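Side-chain contacts in RimK domain protein ATP-grasp (Sphaerobacter thermophilus, PDB 5I47), which probably binds ATP and a metal ion and may act as a RimK-type ATP-grasp ligase, possibly one that adds glutamate to a protein or works in lysine biosynthesis: residues B[60-63]-B[64-67]; B[83-86]-B[87-91]. All blocks are in the same frame, centred on the assembly; numbering follows the deposited sequence.

Contact 1 (60-67) and contact 2 (83-91) are neighbouring local contacts whose centres lie about 7 Å apart. The first covers the start of helix 63-74, which follows strand 54-57 of the parallel sheet; the second is helix 83-90 with the residue that leads into helix 92-101. The two pack directly on each other. CB of Ala90 lies 3.3 Å from C of Thr62, CB of Leu89 lies 3.5 Å from CB of Ala61, and CG of Arg87 lies 3.7 Å from CB of Ala66. Contact 1 belongs to the LysX-type preATP-grasp region and contact 2 lies about its rough border with the RimK-like ATP-grasp region.

Contact 1. Residues B[60-63]-B[64-67]; sequences EATA and ERAV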
ATOM      1  N   GLU B  60      -0.197  15.701  -3.661  1.00 30.37           N
ATOM      2  CA  GLU B  60      -0.969  15.038  -2.619  1.00 31.97           C
ATOM      3  C   GLU B  60      -0.356  13.677  -2.304  1.00 32.30           C
ATOM      4  O   GLU B  60       0.083  12.952  -3.200  1.00 33.13           O
ATOM      5  CB  GLU B  60      -2.425  14.884  -3.073  1.00 35.35           C
ATOM      6  CG  GLU B  60      -3.379  14.292  -2.045  1.00 42.76           C
ATOM      7  CD  GLU B  60      -4.624  13.681  -2.683  1.00 53.56           C
ATOM      8  OE1 GLU B  60      -4.671  13.568  -3.931  1.00 57.60           O
ATOM      9  OE2 GLU B  60      -5.556  13.301  -1.939  1.00 56.30           O
ATOM     10  N   ALA B  61      -0.310  13.335  -1.020  1.00 30.80           N
ATOM     11  CA  ALA B  61       0.314  12.087  -0.604  1.00 30.31           C
ATOM     12  C   ALA B  61      -0.566  10.905  -0.989  1.00 30.97           C
ATOM     13  O   ALA B  61      -1.710  10.802  -0.537  1.00 36.01           O
ATOM     14  CB  ALA B  61       0.558  12.100   0.901  1.00 29.65           C
ATOM     15  N   THR B  62      -0.034  10.006  -1.817  1.00 36.60           N
ATOM     16  CA  THR B  62      -0.737   8.786  -2.193  1.00 35.33           C
ATOM     17  C   THR B  62       0.258   7.633  -2.250  1.00 32.17           C
ATOM     18  O   THR B  62       1.468   7.820  -2.091  1.00 33.00           O
ATOM     19  CB  THR B  62      -1.458   8.935  -3.532  1.00 40.11           C
ATOM     20  OG1 THR B  62      -2.190   7.734  -3.802  1.00 53.79           O
ATOM     21  CG2 THR B  62      -0.454   9.163  -4.645  1.00 38.47           C
ATOM     22  N   ALA B  63      -0.264   6.427  -2.490  1.00 24.26           N
ATOM     23  CA  ALA B  63       0.566   5.231  -2.414  1.00 23.71           C
ATOM     24  C   ALA B  63       1.675   5.247  -3.458  1.00 28.16           C
ATOM     25  O   ALA B  63       2.820   4.893  -3.156  1.00 32.79           O
ATOM     26  CB  ALA B  63      -0.298   3.980  -2.572  1.00 27.00           C
ATOM     27  N   GLU B  64       1.363   5.658  -4.691  1.00 30.05           N
ATOM     28  CA  GLU B  64       2.377   5.607  -5.739  1.00 32.50           C
ATOM     29  C   GLU B  64       3.429   6.699  -5.591  1.00 28.84           C
ATOM     30  O   GLU B  64       4.529   6.562  -6.140  1.00 27.51           O
ATOM     31  CB  GLU B  64       1.732   5.692  -7.125  1.00 41.70           C
ATOM     32  CG  GLU B  64       0.833   6.885  -7.339  1.00 59.69           C
ATOM     33  CD  GLU B  64      -0.629   6.560  -7.096  1.00 74.35           C
ATOM     34  OE1 GLU B  64      -0.922   5.768  -6.169  1.00 75.32           O
ATOM     35  OE2 GLU B  64      -1.485   7.090  -7.841  1.00 81.12           O
ATOM     36  N   ARG B  65       3.134   7.774  -4.864  1.00 24.37           N
ATOM     37  CA  ARG B  65       4.174   8.770  -4.645  1.00 26.31           C
ATOM     38  C   ARG B  65       5.158   8.324  -3.574  1.00 25.38           C
ATOM     39  O   ARG B  65       6.334   8.697  -3.631  1.00 32.52           O
ATOM     40  CB  ARG B  65       3.545  10.117  -4.306  1.00 30.87           C
ATOM     41  CG  ARG B  65       2.661  10.619  -5.440  1.00 38.35           C
ATOM     42  CD  ARG B  65       2.309  12.068  -5.287  1.00 46.76           C
ATOM     43  NE  ARG B  65       3.331  12.954  -5.837  1.00 51.12           N
ATOM     44  CZ  ARG B  65       3.244  13.551  -7.022  1.00 45.08           C
ATOM     45  NH1 ARG B  65       2.185  13.348  -7.792  1.00 33.33           N
ATOM     46  NH2 ARG B  65       4.214  14.355  -7.434  1.00 45.35           N
ATOM     47  N   ALA B  66       4.711   7.519  -2.608  1.00 23.44           N
ATOM     48  CA  ALA B  66       5.660   6.831  -1.740  1.00 25.00           C
ATOM     49  C   ALA B  66       6.502   5.846  -2.537  1.00 25.05           C
ATOM     50  O   ALA B  66       7.706   5.711  -2.293  1.00 28.47           O
ATOM     51  CB  ALA B  66       4.926   6.116  -0.607  1.00 21.98           C
ATOM     52  N   VAL B  67       5.884   5.159  -3.503  1.00 26.53           N
ATOM     53  CA  VAL B  67       6.633   4.308  -4.428  1.00 23.46           C
ATOM     54  C   VAL B  67       7.646   5.136  -5.208  1.00 24.61           C
ATOM     55  O   VAL B  67       8.784   4.704  -5.432  1.00 27.12           O
ATOM     56  CB  VAL B  67       5.666   3.564  -5.371  1.00 22.34           C
ATOM     57  CG1 VAL B  67       6.408   3.018  -6.583  1.00 21.80           C
ATOM     58  CG2 VAL B  67       4.956   2.439  -4.633  1.00 23.12           C
TER
HETATM   59  O   HOH W   1      -3.701   7.275  -6.595  1.00 50.14           O
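Glu64 folds back over Thr62 at the N-terminus of helix 63-74, which follows strand 54-57 in the Rossmann-like preATP-grasp domain. Thr62 occupies the N-cap position, yet its hydroxyl makes no capping bond; OG1, anti to the backbone N (chi1 -177°), lies on the side where the Glu64 carboxylate and a shared water are found.

The glutamate chain can be followed outward. CB merely starts it beside the Ala63 peptide. CG is wedged between the residue's own N and carbonyl carbon (chi1 55°), and a bend at chi2 brings the rest of the chain across the threonine. CG meets the methyl of Thr62 first, 3.8 Å from CG2, and CD follows at 3.6 Å from the same CG2. At the tip, OE1 comes within 3.3 Å of Thr62 OG1, while OE2 accepts a hydrogen bond, 2.5 Å long, from the water, whose oxygen is also hydrogen-bonded to Thr62 OG1. Cut back to an alanine here, the chain would probably leave this water without its carboxylate acceptor and uncover one flank of the Thr62 methyl. Glu64 also packs on Ala166 of the second subunit, so this turn lies at the dimer interface.

Arg65 crosses Thr62 at about a right angle, its CG touching the same methyl, CG2, at 3.5 Å. Beyond it, CD passes close to the carbonyl oxygen of Glu60, and the guanidinium continues to a salt bridge from NE to Asp57, at the end of the preceding strand. Thr62 O begins the helical bonding: it receives a weak bond from Arg65 N and a straighter one from Ala66 N, in the carbonyl plane. One residue on, Val67 N donates to Ala63 O at 3.1 Å, with an N-H...O angle of 158°.

Contact 2. Residues B[83-86]-B[87-91]; sequences AATA and RLLAD
Ala83 O accepts the backbone N-H of Arg87 at 2.8 Å, almost in line with its carbonyl bond, in the first of four successive i to i+4 hydrogen bonds that define helix 83-90. This short alpha-helix lies where the preATP-grasp and ATP-grasp regions meet. Leu88 N to Ala84 O, Leu89 N to Thr85 O and Ala90 N to Ala86 O follow. Ala90 is the last helical residue; Asp91 then leaves helical geometry and serves as N-cap of helix 92-101, its OD1 accepting from Ala94 N.

Outside the backbone, Arg87 turns back along the first turn. A bend at chi3 (-96°) lays its guanidinium flat over the chain at Ala83 and Ala84, with Ala83 O 3.9 Å above the centre of one face. NH1 lies 3.3 Å from Ala84 CA, and NH2 passes alongside the Ala83 methyl, 3.7 Å from CB. These are packing contacts over a peptide, whereas the aliphatic part of the arginine meets Ala66 of helix 63-74.

The leucines spread to different neighbours: Leu88 packs on Ala94 and His98 of helix 92-101, and Leu89 on Ala61 and Asn81. Ala83 and Ala86 face helix 63-74, whose Ala66, Ala69 and Ala70 make an alanine-rich seam between the two helices. Within the helix, Leu89 CG, anti to its carbonyl carbon (chi1 -49°), rests 3.3 Å from Thr85 O.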
ATOM      1  N   ALA B  83      10.736   8.357   1.669  1.00 21.24           N
ATOM      2  CA  ALA B  83       9.760   7.330   1.311  1.00 19.27           C
ATOM      3  C   ALA B  83       8.950   6.876   2.520  1.00 23.57           C
ATOM      4  O   ALA B  83       7.715   6.796   2.462  1.00 29.48           O
ATOM      5  CB  ALA B  83      10.468   6.138   0.662  1.00 15.67           C
ATOM      6  N   ALA B  84       9.630   6.593   3.634  1.00 18.01           N
ATOM      7  CA  ALA B  84       8.945   6.066   4.811  1.00 17.57           C
ATOM      8  C   ALA B  84       7.922   7.054   5.353  1.00 17.42           C
ATOM      9  O   ALA B  84       6.827   6.655   5.770  1.00 21.85           O
ATOM     10  CB  ALA B  84       9.960   5.708   5.893  1.00 15.25           C
ATOM     11  N   THR B  85       8.263   8.345   5.371  1.00 15.86           N
ATOM     12  CA  THR B  85       7.304   9.357   5.798  1.00 16.20           C
ATOM     13  C   THR B  85       6.171   9.496   4.787  1.00 19.56           C
ATOM     14  O   THR B  85       4.997   9.571   5.168  1.00 22.30           O
ATOM     15  CB  THR B  85       8.016  10.692   6.006  1.00 18.94           C
ATOM     16  OG1 THR B  85       8.977  10.555   7.062  1.00 24.74           O
ATOM     17  CG2 THR B  85       7.027  11.777   6.375  1.00 15.89           C
ATOM     18  N   ALA B  86       6.504   9.512   3.495  1.00 20.17           N
ATOM     19  CA  ALA B  86       5.473   9.535   2.465  1.00 21.14           C
ATOM     20  C   ALA B  86       4.528   8.350   2.597  1.00 25.95           C
ATOM     21  O   ALA B  86       3.337   8.473   2.294  1.00 30.93           O
ATOM     22  CB  ALA B  86       6.116   9.553   1.079  1.00 19.62           C
ATOM     23  N   ARG B  87       5.030   7.200   3.051  1.00 25.17           N
ATOM     24  CA  ARG B  87       4.147   6.058   3.279  1.00 24.23           C
ATOM     25  C   ARG B  87       3.176   6.330   4.425  1.00 26.36           C
ATOM     26  O   ARG B  87       2.006   5.942   4.355  1.00 25.35           O
ATOM     27  CB  ARG B  87       4.967   4.795   3.550  1.00 23.43           C
ATOM     28  CG  ARG B  87       5.099   3.881   2.342  1.00 32.10           C
ATOM     29  CD  ARG B  87       5.941   2.640   2.628  1.00 38.58           C
ATOM     30  NE  ARG B  87       7.330   2.805   2.207  1.00 41.70           N
ATOM     31  CZ  ARG B  87       8.355   2.942   3.042  1.00 40.28           C
ATOM     32  NH1 ARG B  87       8.149   2.918   4.352  1.00 46.06           N
ATOM     33  NH2 ARG B  87       9.586   3.093   2.570  1.00 32.84           N
ATOM     34  N   LEU B  88       3.639   6.999   5.486  1.00 25.32           N
ATOM     35  CA  LEU B  88       2.746   7.313   6.598  1.00 23.97           C
ATOM     36  C   LEU B  88       1.686   8.334   6.200  1.00 23.66           C
ATOM     37  O   LEU B  88       0.570   8.306   6.728  1.00 25.72           O
ATOM     38  CB  LEU B  88       3.547   7.821   7.800  1.00 23.30           C
ATOM     39  CG  LEU B  88       4.407   6.813   8.567  1.00 24.71           C
ATOM     40  CD1 LEU B  88       4.923   7.434   9.842  1.00 22.61           C
ATOM     41  CD2 LEU B  88       3.629   5.547   8.872  1.00 27.80           C
ATOM     42  N   LEU B  89       2.013   9.245   5.284  1.00 22.13           N
ATOM     43  CA  LEU B  89       1.006  10.183   4.801  1.00 22.93           C
ATOM     44  C   LEU B  89       0.015   9.499   3.866  1.00 22.62           C
ATOM     45  O   LEU B  89      -1.153   9.893   3.807  1.00 23.98           O
ATOM     46  CB  LEU B  89       1.676  11.359   4.090  1.00 18.75           C
ATOM     47  CG  LEU B  89       2.826  12.070   4.799  1.00 22.43           C
ATOM     48  CD1 LEU B  89       3.406  13.163   3.916  1.00 21.59           C
ATOM     49  CD2 LEU B  89       2.361  12.647   6.116  1.00 26.37           C
ATOM     50  N   ALA B  90       0.458   8.477   3.137  1.00 24.85           N
ATOM     51  CA  ALA B  90      -0.384   7.795   2.166  1.00 22.08           C
ATOM     52  C   ALA B  90      -1.217   6.682   2.776  1.00 22.64           C
ATOM     53  O   ALA B  90      -2.265   6.333   2.219  1.00 25.88           O
ATOM     54  CB  ALA B  90       0.479   7.211   1.045  1.00 18.46           C
ATOM     55  N   ASP B  91      -0.784   6.128   3.903  1.00 26.21           N
ATOM     56  CA  ASP B  91      -1.381   4.936   4.498  1.00 27.82           C
ATOM     57  C   ASP B  91      -1.965   5.327   5.853  1.00 26.20           C
ATOM     58  O   ASP B  91      -1.229   5.469   6.836  1.00 26.27           O
ATOM     59  CB  ASP B  91      -0.335   3.830   4.627  1.00 29.49           C
ATOM     60  CG  ASP B  91      -0.933   2.492   5.004  1.00 37.49           C
ATOM     61  OD1 ASP B  91      -2.051   2.460   5.554  1.00 44.66           O
ATOM     62  OD2 ASP B  91      -0.273   1.464   4.750  1.00 40.49           O
TER